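PDB 4WU3: Myo-inositol phosphohydrolase from Mitsuokella multacida, which probably removes phosphate from inositol hexakisphosphate as a protein-tyrosine-phosphatase-like phytase, and holds inositol-(1,3,4,5)-tetrakisphosphate in its pockets. Local coordinates for residues 171-176 and 183-188; 339-344 and 435-440; 424-429 and 454-459. The protein carries 2 engineered substitutions. One frame throughout, in Å; residues are numbered along the deposited sequence.

Starting from the N terminus, interaction 1 comes first: it closes a beta hairpin, with six residues between 171-176 and 183-188. Interaction 2 opens next, at 339-344, and before it closes at 435-440 interaction 3 has already opened at 424-429, closing only at 454-459. The two later contacts therefore cross along the chain. They also touch, with centres about 11 Å apart, since strands 426-429 and 432-438 are neighbours in one mixed sheet and helix 449-463 follows in sequence. Interaction 1 lies on the opposite side of the chain's centre, its centre about 50 Å from that of interaction 2, and belongs to the earlier of the two phytase-like sequence ranges.

Interaction 1: residues 171-176 and 183-188; sequences IYRFDD and SPVYVN
Ile171 and Val185 form an antiparallel hydrogen-bonded pair in which Ile171 N donates to Val185 O over 2.7 Å, almost straight, and Val185 N answers to Ile171 O at 3.0 Å. The N-to-C directions of the two short strands differ by 127°, well short of fully antiparallel, which is evidence of strong twist. One step on, the chains press close: Tyr172 CA and Pro184 CA are 3.8 Å apart.

The polar side-chain contact belongs to Arg173. Its NE donates to Ser183 O over 2.7 Å, with the oxygen at the guanidinium edge, near the plane, and the nitrogen nearly in line with the C=O bond. A second, weak bond from NH2 reaches the same oxygen, so one carbonyl is met by two N-H groups and the rotation of the planar group is restrained. A bend in the arginine chain (chi3 -75°) turns the guanidinium back across the neighbouring strand. There Val185 CG1 sits over the centre of one face, only 3.2 Å from Arg173 CZ, a tight fit in which the two side chains run nearly perpendicular.

Apolar contacts flank this grip. Ile171 CG1 meets Val187 CG2 at 3.7 Å, the two side chains running at a slant to each other, and Ile171 also packs on Leu50 and Ile52. The Tyr172 ring runs alongside Pro184, pointing the same way, with Tyr172 CD1 4.0 Å from Pro184 CD.

Ser183 bonds through its backbone to Ala40, near the start of the modelled chain. The whole, formed by strands 168-175 and 180-188, is a twisted beta hairpin whose first strand is bonded through the backbone of Tyr172 to Leu50 and Ile52 of strand 49-54.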
loop_
_atom_site.group_PDB
_atom_site.type_symbol
_atom_site.label_atom_id
_atom_site.label_comp_id
_atom_site.label_asym_id
_atom_site.label_seq_id
_atom_site.Cartn_x
_atom_site.Cartn_y
_atom_site.Cartn_z
ATOM N N ILE A 171 -17.196 24.170 16.026
ATOM C CA ILE A 171 -16.873 23.002 15.188
ATOM C C ILE A 171 -16.065 23.433 13.978
ATOM O O ILE A 171 -16.438 24.380 13.266
ATOM C CB ILE A 171 -18.126 22.314 14.647
ATOM C CG1 ILE A 171 -19.116 22.009 15.769
ATOM C CG2 ILE A 171 -17.745 21.039 13.913
ATOM C CD1 ILE A 171 -18.826 20.742 16.531
ATOM N N TYR A 172 -14.964 22.734 13.737
ATOM C CA TYR A 172 -14.073 23.103 12.641
ATOM C C TYR A 172 -14.810 22.979 11.307
ATOM O O TYR A 172 -15.699 22.139 11.141
ATOM C CB TYR A 172 -12.796 22.239 12.629
ATOM C CG TYR A 172 -11.818 22.518 13.754
ATOM C CD1 TYR A 172 -10.987 23.628 13.727
ATOM C CD2 TYR A 172 -11.711 21.648 14.836
ATOM C CE1 TYR A 172 -10.088 23.876 14.754
ATOM C CE2 TYR A 172 -10.821 21.884 15.865
ATOM C CZ TYR A 172 -10.011 23.000 15.819
ATOM O OH TYR A 172 -9.123 23.229 16.843
ATOM N N ARG A 173 -14.439 23.835 10.367
ATOM C CA ARG A 173 -14.883 23.701 8.994
ATOM C C ARG A 173 -13.851 22.876 8.236
ATOM O O ARG A 173 -12.852 22.442 8.810
ATOM C CB ARG A 173 -15.081 25.070 8.353
ATOM C CG ARG A 173 -16.405 25.706 8.749
ATOM C CD ARG A 173 -16.531 27.133 8.246
ATOM N NE ARG A 173 -15.713 28.055 9.032
ATOM C CZ ARG A 173 -15.760 29.383 8.928
ATOM N NH1 ARG A 173 -16.587 29.961 8.063
ATOM N NH2 ARG A 173 -14.974 30.134 9.699
ATOM N N PHE A 174 -14.104 22.635 6.957
ATOM C CA PHE A 174 -13.321 21.661 6.224
ATOM C C PHE A 174 -13.281 21.992 4.752
ATOM O O PHE A 174 -14.292 22.367 4.173
ATOM C CB PHE A 174 -13.924 20.272 6.407
ATOM C CG PHE A 174 -13.014 19.154 5.988
ATOM C CD1 PHE A 174 -11.925 18.800 6.776
ATOM C CD2 PHE A 174 -13.248 18.446 4.819
ATOM C CE1 PHE A 174 -11.084 17.768 6.402
ATOM C CE2 PHE A 174 -12.413 17.402 4.443
ATOM C CZ PHE A 174 -11.331 17.062 5.234
ATOM N N ASP A 175 -12.100 21.846 4.163
ATOM C CA ASP A 175 -11.909 22.038 2.735
ATOM C C ASP A 175 -11.847 20.687 2.035
ATOM O O ASP A 175 -10.922 19.909 2.260
ATOM C CB ASP A 175 -10.611 22.792 2.450
ATOM C CG ASP A 175 -10.410 23.041 0.961
ATOM O OD1 ASP A 175 -11.301 23.650 0.332
ATOM O OD2 ASP A 175 -9.380 22.614 0.416
ATOM N N ASP A 176 -12.819 20.424 1.171
ATOM C CA ASP A 176 -12.894 19.139 0.488
ATOM C C ASP A 176 -11.855 18.989 -0.610
ATOM O O ASP A 176 -11.571 17.878 -1.038
ATOM C CB ASP A 176 -14.285 18.936 -0.101
ATOM C CG ASP A 176 -15.323 18.652 0.960
ATOM O OD1 ASP A 176 -14.974 18.053 1.996
ATOM O OD2 ASP A 176 -16.488 19.031 0.760
ATOM N N SER A 183 -10.830 26.985 9.947
ATOM C CA SER A 183 -11.246 27.660 11.183
ATOM C C SER A 183 -12.726 27.442 11.499
ATOM O O SER A 183 -13.571 27.396 10.606
ATOM C CB SER A 183 -10.911 29.156 11.141
ATOM O OG SER A 183 -11.632 29.822 10.126
ATOM N N PRO A 184 -13.038 27.304 12.788
ATOM C CA PRO A 184 -14.334 26.806 13.227
ATOM C C PRO A 184 -15.465 27.827 13.190
ATOM O O PRO A 184 -15.221 29.026 13.158
ATOM C CB PRO A 184 -14.061 26.374 14.672
ATOM C CG PRO A 184 -12.947 27.248 15.123
ATOM C CD PRO A 184 -12.102 27.500 13.906
ATOM N N VAL A 185 -16.697 27.327 13.176
ATOM C CA VAL A 185 -17.862 28.146 13.458
ATOM C C VAL A 185 -18.637 27.486 14.573
ATOM O O VAL A 185 -18.415 26.319 14.884
ATOM C CB VAL A 185 -18.834 28.284 12.275
ATOM C CG1 VAL A 185 -18.123 28.634 11.020
ATOM C CG2 VAL A 185 -19.570 26.996 12.027
ATOM N N TYR A 186 -19.536 28.252 15.174
ATOM C CA TYR A 186 -20.405 27.735 16.206
ATOM C C TYR A 186 -21.653 27.110 15.588
ATOM O O TYR A 186 -22.302 27.690 14.709
ATOM C CB TYR A 186 -20.775 28.841 17.184
ATOM C CG TYR A 186 -19.623 29.311 18.039
ATOM C CD1 TYR A 186 -19.329 28.670 19.225
ATOM C CD2 TYR A 186 -18.840 30.408 17.670
ATOM C CE1 TYR A 186 -18.289 29.095 20.030
ATOM C CE2 TYR A 186 -17.789 30.838 18.468
ATOM C CZ TYR A 186 -17.525 30.177 19.649
ATOM O OH TYR A 186 -16.492 30.575 20.465
ATOM N N VAL A 187 -21.963 25.908 16.045
ATOM C CA VAL A 187 -23.113 25.166 15.569
ATOM C C VAL A 187 -24.107 25.019 16.713
ATOM O O VAL A 187 -23.739 24.577 17.810
ATOM C CB VAL A 187 -22.684 23.775 15.093
ATOM C CG1 VAL A 187 -23.886 22.964 14.652
ATOM C CG2 VAL A 187 -21.676 23.902 13.966
ATOM N N ASN A 188 -25.353 25.412 16.470
ATOM C CA ASN A 188 -26.391 25.296 17.483
ATOM C C ASN A 188 -27.204 24.056 17.191
ATOM O O ASN A 188 -27.484 23.762 16.043
ATOM C CB ASN A 188 -27.314 26.511 17.478
ATOM C CG ASN A 188 -26.594 27.789 17.816
ATOM O OD1 ASN A 188 -26.154 28.511 16.943
ATOM N ND2 ASN A 188 -26.455 28.062 19.078
#

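Interaction 2: residues 339-344 and 435-440; sequences GYIWRL and SWYGLR. With 4IP (inositol-(1,3,4,5)-tetrakisphosphate), chain F.
One face of the Trp436 indole is covered by backbone: Gly339 CA makes a CH-pi contact, 3.6 Å from the centroid of the five-membered ring, and Ile341 N lies over the same face. The indole's edge turns to the face of Trp342 in an edge-to-face pair, planes 56° apart, with Trp436 CE3 over the centre of the Trp342 ring. At the Trp436 edge a water links NE1 to Gly339 O. Tyr437 O lies over a face of the Tyr340 ring, whose OH meets the Tyr437 edge, 3.6 Å from Tyr437 CE2.

Tyr340 N bonds to Tyr437 O and Tyr437 N to Ile341 O (2.8 Å), so two residues face one: a classic beta bulge. Beyond it, Arg343 and Ser435 exchange two backbone bonds. The extended Arg343 side chain, part of the ligand pocket, donates from NH2 to O6P of the inositol tetrakisphosphate (2.6 Å) and from NH1 to O5P, with a weak further bond from NH1 to O6P. A second water joins Arg343 NH1 to Ser435 OG, which also bonds Asp345.

Strand 342-346 runs between strands 432-438 and 467-471, helix 449-463 touches both tryptophans through Arg459, and Lys76 of the second subunit makes a cation-pi contact with Tyr340.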
loop_
_atom_site.group_PDB
_atom_site.type_symbol
_atom_site.label_atom_id
_atom_site.label_comp_id
_atom_site.label_asym_id
_atom_site.label_seq_id
_atom_site.Cartn_x
_atom_site.Cartn_y
_atom_site.Cartn_z
ATOM N N GLY A 339 -4.984 -21.429 17.678
ATOM C CA GLY A 339 -3.908 -21.961 18.507
ATOM C C GLY A 339 -2.869 -22.700 17.686
ATOM O O GLY A 339 -3.193 -23.367 16.706
ATOM N N TYR A 340 -1.611 -22.586 18.093
ATOM C CA TYR A 340 -0.533 -23.284 17.413
ATOM C C TYR A 340 0.498 -23.889 18.385
ATOM O O TYR A 340 1.492 -24.476 17.950
ATOM C CB TYR A 340 0.166 -22.316 16.466
ATOM C CG TYR A 340 0.656 -21.096 17.200
ATOM C CD1 TYR A 340 1.841 -21.139 17.910
ATOM C CD2 TYR A 340 -0.076 -19.918 17.215
ATOM C CE1 TYR A 340 2.305 -20.040 18.606
ATOM C CE2 TYR A 340 0.383 -18.803 17.909
ATOM C CZ TYR A 340 1.580 -18.878 18.605
ATOM O OH TYR A 340 2.088 -17.806 19.310
ATOM N N ILE A 341 0.269 -23.751 19.688
ATOM C CA ILE A 341 1.188 -24.316 20.678
ATOM C C ILE A 341 0.498 -24.600 22.005
ATOM O O ILE A 341 -0.449 -23.912 22.390
ATOM C CB ILE A 341 2.384 -23.365 20.927
ATOM C CG1 ILE A 341 3.532 -24.091 21.636
ATOM C CG2 ILE A 341 1.951 -22.156 21.742
ATOM C CD1 ILE A 341 4.794 -23.268 21.778
ATOM N N TRP A 342 0.982 -25.615 22.709
ATOM C CA TRP A 342 0.544 -25.847 24.073
ATOM C C TRP A 342 1.392 -24.994 25.012
ATOM O O TRP A 342 2.596 -25.187 25.168
ATOM C CB TRP A 342 0.628 -27.324 24.452
ATOM C CG TRP A 342 -0.461 -28.159 23.849
ATOM C CD1 TRP A 342 -0.324 -29.073 22.852
ATOM C CD2 TRP A 342 -1.855 -28.154 24.202
ATOM N NE1 TRP A 342 -1.547 -29.641 22.551
ATOM C CE2 TRP A 342 -2.501 -29.095 23.369
ATOM C CE3 TRP A 342 -2.619 -27.441 25.134
ATOM C CZ2 TRP A 342 -3.872 -29.342 23.443
ATOM C CZ3 TRP A 342 -3.979 -27.680 25.202
ATOM C CH2 TRP A 342 -4.591 -28.632 24.370
ATOM N N ARG A 343 0.735 -24.019 25.613
ATOM C CA ARG A 343 1.359 -23.131 26.554
ATOM C C ARG A 343 1.287 -23.747 27.937
ATOM O O ARG A 343 0.259 -24.291 28.329
ATOM C CB ARG A 343 0.595 -21.816 26.552
ATOM C CG ARG A 343 0.991 -20.845 27.646
ATOM C CD ARG A 343 0.104 -19.610 27.593
ATOM N NE ARG A 343 0.701 -18.468 28.279
ATOM C CZ ARG A 343 0.137 -17.264 28.361
ATOM N NH1 ARG A 343 -1.043 -17.033 27.802
ATOM N NH2 ARG A 343 0.753 -16.284 29.008
ATOM N N LEU A 344 2.386 -23.652 28.670
ATOM C CA LEU A 344 2.403 -23.984 30.083
ATOM C C LEU A 344 1.909 -22.795 30.901
ATOM O O LEU A 344 2.650 -21.847 31.119
ATOM C CB LEU A 344 3.828 -24.341 30.503
ATOM C CG LEU A 344 4.088 -24.532 31.996
ATOM C CD1 LEU A 344 3.200 -25.628 32.565
ATOM C CD2 LEU A 344 5.561 -24.864 32.188
ATOM N N SER A 435 -2.742 -24.607 28.055
ATOM C CA SER A 435 -3.752 -24.029 27.170
ATOM C C SER A 435 -3.301 -24.048 25.714
ATOM O O SER A 435 -2.110 -24.073 25.412
ATOM C CB SER A 435 -4.115 -22.602 27.606
ATOM O OG SER A 435 -2.980 -21.763 27.626
ATOM N N TRP A 436 -4.259 -24.061 24.799
ATOM C CA TRP A 436 -3.937 -24.063 23.383
ATOM C C TRP A 436 -3.853 -22.612 22.933
ATOM O O TRP A 436 -4.864 -21.947 22.747
ATOM C CB TRP A 436 -4.995 -24.833 22.609
ATOM C CG TRP A 436 -4.699 -25.025 21.142
ATOM C CD1 TRP A 436 -5.473 -24.620 20.098
ATOM C CD2 TRP A 436 -3.562 -25.686 20.566
ATOM N NE1 TRP A 436 -4.893 -24.978 18.912
ATOM C CE2 TRP A 436 -3.717 -25.632 19.169
ATOM C CE3 TRP A 436 -2.426 -26.311 21.097
ATOM C CZ2 TRP A 436 -2.782 -26.182 18.289
ATOM C CZ3 TRP A 436 -1.493 -26.854 20.225
ATOM C CH2 TRP A 436 -1.679 -26.787 18.835
ATOM N N TYR A 437 -2.629 -22.127 22.790
ATOM C CA TYR A 437 -2.370 -20.708 22.650
ATOM C C TYR A 437 -2.296 -20.288 21.206
ATOM O O TYR A 437 -1.468 -20.791 20.450
ATOM C CB TYR A 437 -1.048 -20.336 23.328
ATOM C CG TYR A 437 -0.762 -18.848 23.311
ATOM C CD1 TYR A 437 -1.314 -18.004 24.267
ATOM C CD2 TYR A 437 0.044 -18.289 22.332
ATOM C CE1 TYR A 437 -1.056 -16.638 24.253
ATOM C CE2 TYR A 437 0.293 -16.926 22.299
ATOM C CZ TYR A 437 -0.258 -16.107 23.261
ATOM O OH TYR A 437 -0.000 -14.761 23.226
ATOM N N GLY A 438 -3.154 -19.345 20.836
ATOM C CA GLY A 438 -3.039 -18.664 19.545
ATOM C C GLY A 438 -2.664 -17.207 19.752
ATOM O O GLY A 438 -2.638 -16.724 20.872
ATOM N N LEU A 439 -2.368 -16.508 18.667
ATOM C CA LEU A 439 -2.042 -15.089 18.726
ATOM C C LEU A 439 -3.033 -14.313 19.590
ATOM O O LEU A 439 -4.246 -14.491 19.477
ATOM C CB LEU A 439 -2.038 -14.524 17.308
ATOM C CG LEU A 439 -1.922 -13.005 17.168
ATOM C CD1 LEU A 439 -0.514 -12.554 17.529
ATOM C CD2 LEU A 439 -2.280 -12.608 15.742
ATOM N N ARG A 440 -2.505 -13.435 20.434
ATOM C CA ARG A 440 -3.307 -12.689 21.424
ATOM C C ARG A 440 -4.126 -13.562 22.388
ATOM O O ARG A 440 -5.049 -13.078 23.046
ATOM C CB ARG A 440 -4.246 -11.707 20.726
ATOM C CG ARG A 440 -3.558 -10.456 20.213
ATOM C CD ARG A 440 -4.557 -9.554 19.515
ATOM N NE ARG A 440 -3.897 -8.485 18.778
ATOM C CZ ARG A 440 -4.537 -7.505 18.150
ATOM N NH1 ARG A 440 -5.864 -7.450 18.172
ATOM N NH2 ARG A 440 -3.842 -6.572 17.516
HETATM C C1 4IP F . -4.747 -11.273 31.278
HETATM O O1 4IP F . -5.434 -11.650 32.472
HETATM C C2 4IP F . -3.723 -12.337 30.905
HETATM O O2 4IP F . -2.846 -12.557 32.001
HETATM C C3 4IP F . -2.880 -11.910 29.710
HETATM O O3 4IP F . -1.912 -12.922 29.421
HETATM C C4 4IP F . -2.178 -10.579 29.959
HETATM O O4 4IP F . -1.484 -10.189 28.767
HETATM C C5 4IP F . -3.196 -9.509 30.335
HETATM O O5 4IP F . -2.540 -8.272 30.624
HETATM C C6 4IP F . -4.045 -9.939 31.531
HETATM O O6 4IP F . -5.021 -8.938 31.833
HETATM P P1 4IP F . -6.698 -12.642 32.473
HETATM O O1P 4IP F . -7.807 -11.835 31.856
HETATM O O2P 4IP F . -6.871 -12.956 33.937
HETATM O O3P 4IP F . -6.244 -13.831 31.664
HETATM P P3 4IP F . -1.853 -13.593 27.955
HETATM O O4P 4IP F . -2.002 -12.423 27.010
HETATM O O5P 4IP F . -3.010 -14.566 27.951
HETATM O O6P 4IP F . -0.492 -14.240 27.890
HETATM P P4 4IP F . 0.076 -9.764 28.775
HETATM O O7P 4IP F . 0.772 -10.860 29.545
HETATM O O8P 4IP F . 0.422 -9.742 27.306
HETATM O O9P 4IP F . 0.073 -8.410 29.459
HETATM P P5 4IP F . -3.226 -6.877 30.185
HETATM O OPF 4IP F . -4.056 -7.202 28.953
HETATM O OPG 4IP F . -2.031 -5.984 29.922
HETATM O OPH 4IP F . -4.055 -6.479 31.386
HETATM O O HOH W 1 -5.609 -24.354 16.005
HETATM O O HOH W 2 -3.353 -18.986 27.308
#

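Interaction 3: residues 424-429 and 454-459; sequences ETHGVF and KDENSR
Asp455 is the first residue of 454-459 to reach across: its OD1 accepts the hydroxyl of Thr425 at 2.6 Å from OG1, on the anti side of the carboxylate. Asn444 ND2 bonds the same hydroxyl, so OG1 is gripped twice.

Glu456 follows, its carboxylate carried outward on an extended chain, CG anti to the backbone N (chi1 -166°). Glu456 OE2 takes the His426 N-H in a nearly straight bond (2.8 Å, 172°), and Glu456 CG lies 3.9 Å from Thr425 CG2. Glu456 OE2 is also 2.9 Å from His426 O without a bond, an approach expected to be unfavourable for a charged carboxylate. Glu456 OE1 forms a salt bridge with Arg506, and a water donates to His426 O and weakly to Glu456 OE1. The contact joins helix 449-463 to Thr425 and His426, at strand 426-429, in this member of the PTP-like phytase family, beside the inositol phosphate pocket: the neighbouring Glu424 forms a salt bridge with Arg546 of that pocket. The His426 ring stands nearly perpendicular to the carboxylate, its CD2 3.3 Å from Glu456 OE2, while NE2 bonds Asp420.

One turn after Asp455, Arg459 NE forms a salt bridge with Asp455 OD2 at 3.1 Å, within the helix.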
loop_
_atom_site.group_PDB
_atom_site.type_symbol
_atom_site.label_atom_id
_atom_site.label_comp_id
_atom_site.label_asym_id
_atom_site.label_seq_id
_atom_site.Cartn_x
_atom_site.Cartn_y
_atom_site.Cartn_z
ATOM N N GLU A 424 -10.475 -19.479 25.857
ATOM C CA GLU A 424 -9.430 -20.267 25.229
ATOM C C GLU A 424 -9.463 -21.699 25.762
ATOM O O GLU A 424 -9.826 -21.940 26.924
ATOM C CB GLU A 424 -8.054 -19.634 25.477
ATOM C CG GLU A 424 -7.613 -19.601 26.936
ATOM C CD GLU A 424 -7.936 -18.294 27.644
ATOM O OE1 GLU A 424 -8.832 -17.560 27.185
ATOM O OE2 GLU A 424 -7.294 -17.999 28.668
ATOM N N THR A 425 -9.089 -22.636 24.904
ATOM C CA THR A 425 -9.041 -24.055 25.263
ATOM C C THR A 425 -7.886 -24.327 26.233
ATOM O O THR A 425 -6.766 -23.912 25.987
ATOM C CB THR A 425 -8.861 -24.926 24.002
ATOM O OG1 THR A 425 -10.122 -25.082 23.351
ATOM C CG2 THR A 425 -8.309 -26.299 24.355
ATOM N N HIS A 426 -8.175 -25.007 27.339
ATOM C CA HIS A 426 -7.153 -25.340 28.335
ATOM C C HIS A 426 -7.523 -26.618 29.068
ATOM O O HIS A 426 -8.652 -27.112 28.955
ATOM C CB HIS A 426 -6.976 -24.223 29.361
ATOM C CG HIS A 426 -8.148 -24.060 30.274
ATOM N ND1 HIS A 426 -8.085 -24.330 31.626
ATOM C CD2 HIS A 426 -9.423 -23.676 30.024
ATOM C CE1 HIS A 426 -9.270 -24.102 32.172
ATOM N NE2 HIS A 426 -10.100 -23.710 31.220
ATOM N N GLY A 427 -6.558 -27.130 29.833
ATOM C CA GLY A 427 -6.745 -28.343 30.611
ATOM C C GLY A 427 -5.542 -28.638 31.469
ATOM O O GLY A 427 -4.807 -27.732 31.846
ATOM N N VAL A 428 -5.344 -29.914 31.772
ATOM C CA VAL A 428 -4.246 -30.345 32.635
ATOM C C VAL A 428 -3.478 -31.490 31.985
ATOM O O VAL A 428 -4.059 -32.525 31.652
ATOM C CB VAL A 428 -4.772 -30.808 34.014
ATOM C CG1 VAL A 428 -3.622 -31.105 34.965
ATOM C CG2 VAL A 428 -5.674 -29.746 34.613
ATOM N N PHE A 429 -2.177 -31.282 31.797
ATOM C CA PHE A 429 -1.255 -32.316 31.312
ATOM C C PHE A 429 -0.286 -32.683 32.422
ATOM O O PHE A 429 0.472 -31.819 32.865
ATOM C CB PHE A 429 -0.409 -31.802 30.147
ATOM C CG PHE A 429 -1.163 -31.623 28.866
ATOM C CD1 PHE A 429 -2.461 -32.085 28.727
ATOM C CD2 PHE A 429 -0.554 -31.015 27.787
ATOM C CE1 PHE A 429 -3.147 -31.933 27.539
ATOM C CE2 PHE A 429 -1.229 -30.858 26.592
ATOM C CZ PHE A 429 -2.530 -31.313 26.469
ATOM N N LYS A 454 -16.288 -28.435 22.954
ATOM C CA LYS A 454 -16.023 -29.477 21.966
ATOM C C LYS A 454 -14.588 -29.405 21.439
ATOM O O LYS A 454 -13.915 -30.424 21.306
ATOM C CB LYS A 454 -16.997 -29.375 20.797
ATOM C CG LYS A 454 -16.739 -30.437 19.744
ATOM C CD LYS A 454 -17.612 -30.271 18.516
ATOM C CE LYS A 454 -17.336 -31.390 17.522
ATOM N NZ LYS A 454 -17.993 -31.144 16.212
ATOM N N ASP A 455 -14.125 -28.199 21.134
ATOM C CA ASP A 455 -12.739 -28.005 20.742
ATOM C C ASP A 455 -11.830 -28.466 21.874
ATOM O O ASP A 455 -10.860 -29.166 21.637
ATOM C CB ASP A 455 -12.473 -26.532 20.409
ATOM C CG ASP A 455 -11.020 -26.260 20.037
ATOM O OD1 ASP A 455 -10.182 -26.104 20.950
ATOM O OD2 ASP A 455 -10.712 -26.179 18.830
ATOM N N GLU A 456 -12.168 -28.092 23.104
ATOM C CA GLU A 456 -11.354 -28.425 24.278
ATOM C C GLU A 456 -11.225 -29.926 24.491
ATOM O O GLU A 456 -10.121 -30.457 24.624
ATOM C CB GLU A 456 -11.941 -27.773 25.540
ATOM C CG GLU A 456 -11.021 -27.759 26.754
ATOM C CD GLU A 456 -11.420 -26.698 27.768
ATOM O OE1 GLU A 456 -12.328 -26.980 28.585
ATOM O OE2 GLU A 456 -10.836 -25.582 27.753
ATOM N N ASN A 457 -12.355 -30.619 24.549
ATOM C CA ASN A 457 -12.317 -32.047 24.802
ATOM C C ASN A 457 -11.522 -32.762 23.721
ATOM O O ASN A 457 -10.759 -33.691 24.007
ATOM C CB ASN A 457 -13.732 -32.610 24.909
ATOM C CG ASN A 457 -14.396 -32.244 26.224
ATOM O OD1 ASN A 457 -13.832 -32.463 27.294
ATOM N ND2 ASN A 457 -15.596 -31.688 26.150
ATOM N N SER A 458 -11.688 -32.301 22.486
ATOM C CA SER A 458 -11.082 -32.954 21.338
ATOM C C SER A 458 -9.569 -32.814 21.349
ATOM O O SER A 458 -8.839 -33.781 21.093
ATOM C CB SER A 458 -11.646 -32.373 20.046
ATOM O OG SER A 458 -11.101 -33.033 18.920
ATOM N N ARG A 459 -9.095 -31.613 21.658
ATOM C CA ARG A 459 -7.662 -31.351 21.625
ATOM C C ARG A 459 -6.938 -31.999 22.799
ATOM O O ARG A 459 -5.804 -32.458 22.646
ATOM C CB ARG A 459 -7.379 -29.846 21.576
ATOM C CG ARG A 459 -7.771 -29.208 20.259
ATOM C CD ARG A 459 -7.326 -27.755 20.143
ATOM N NE ARG A 459 -7.813 -27.145 18.901
ATOM C CZ ARG A 459 -7.216 -27.264 17.717
ATOM N NH1 ARG A 459 -6.090 -27.955 17.596
ATOM N NH2 ARG A 459 -7.741 -26.686 16.650
HETATM O O HOH W 3 -10.319 -27.896 30.882
#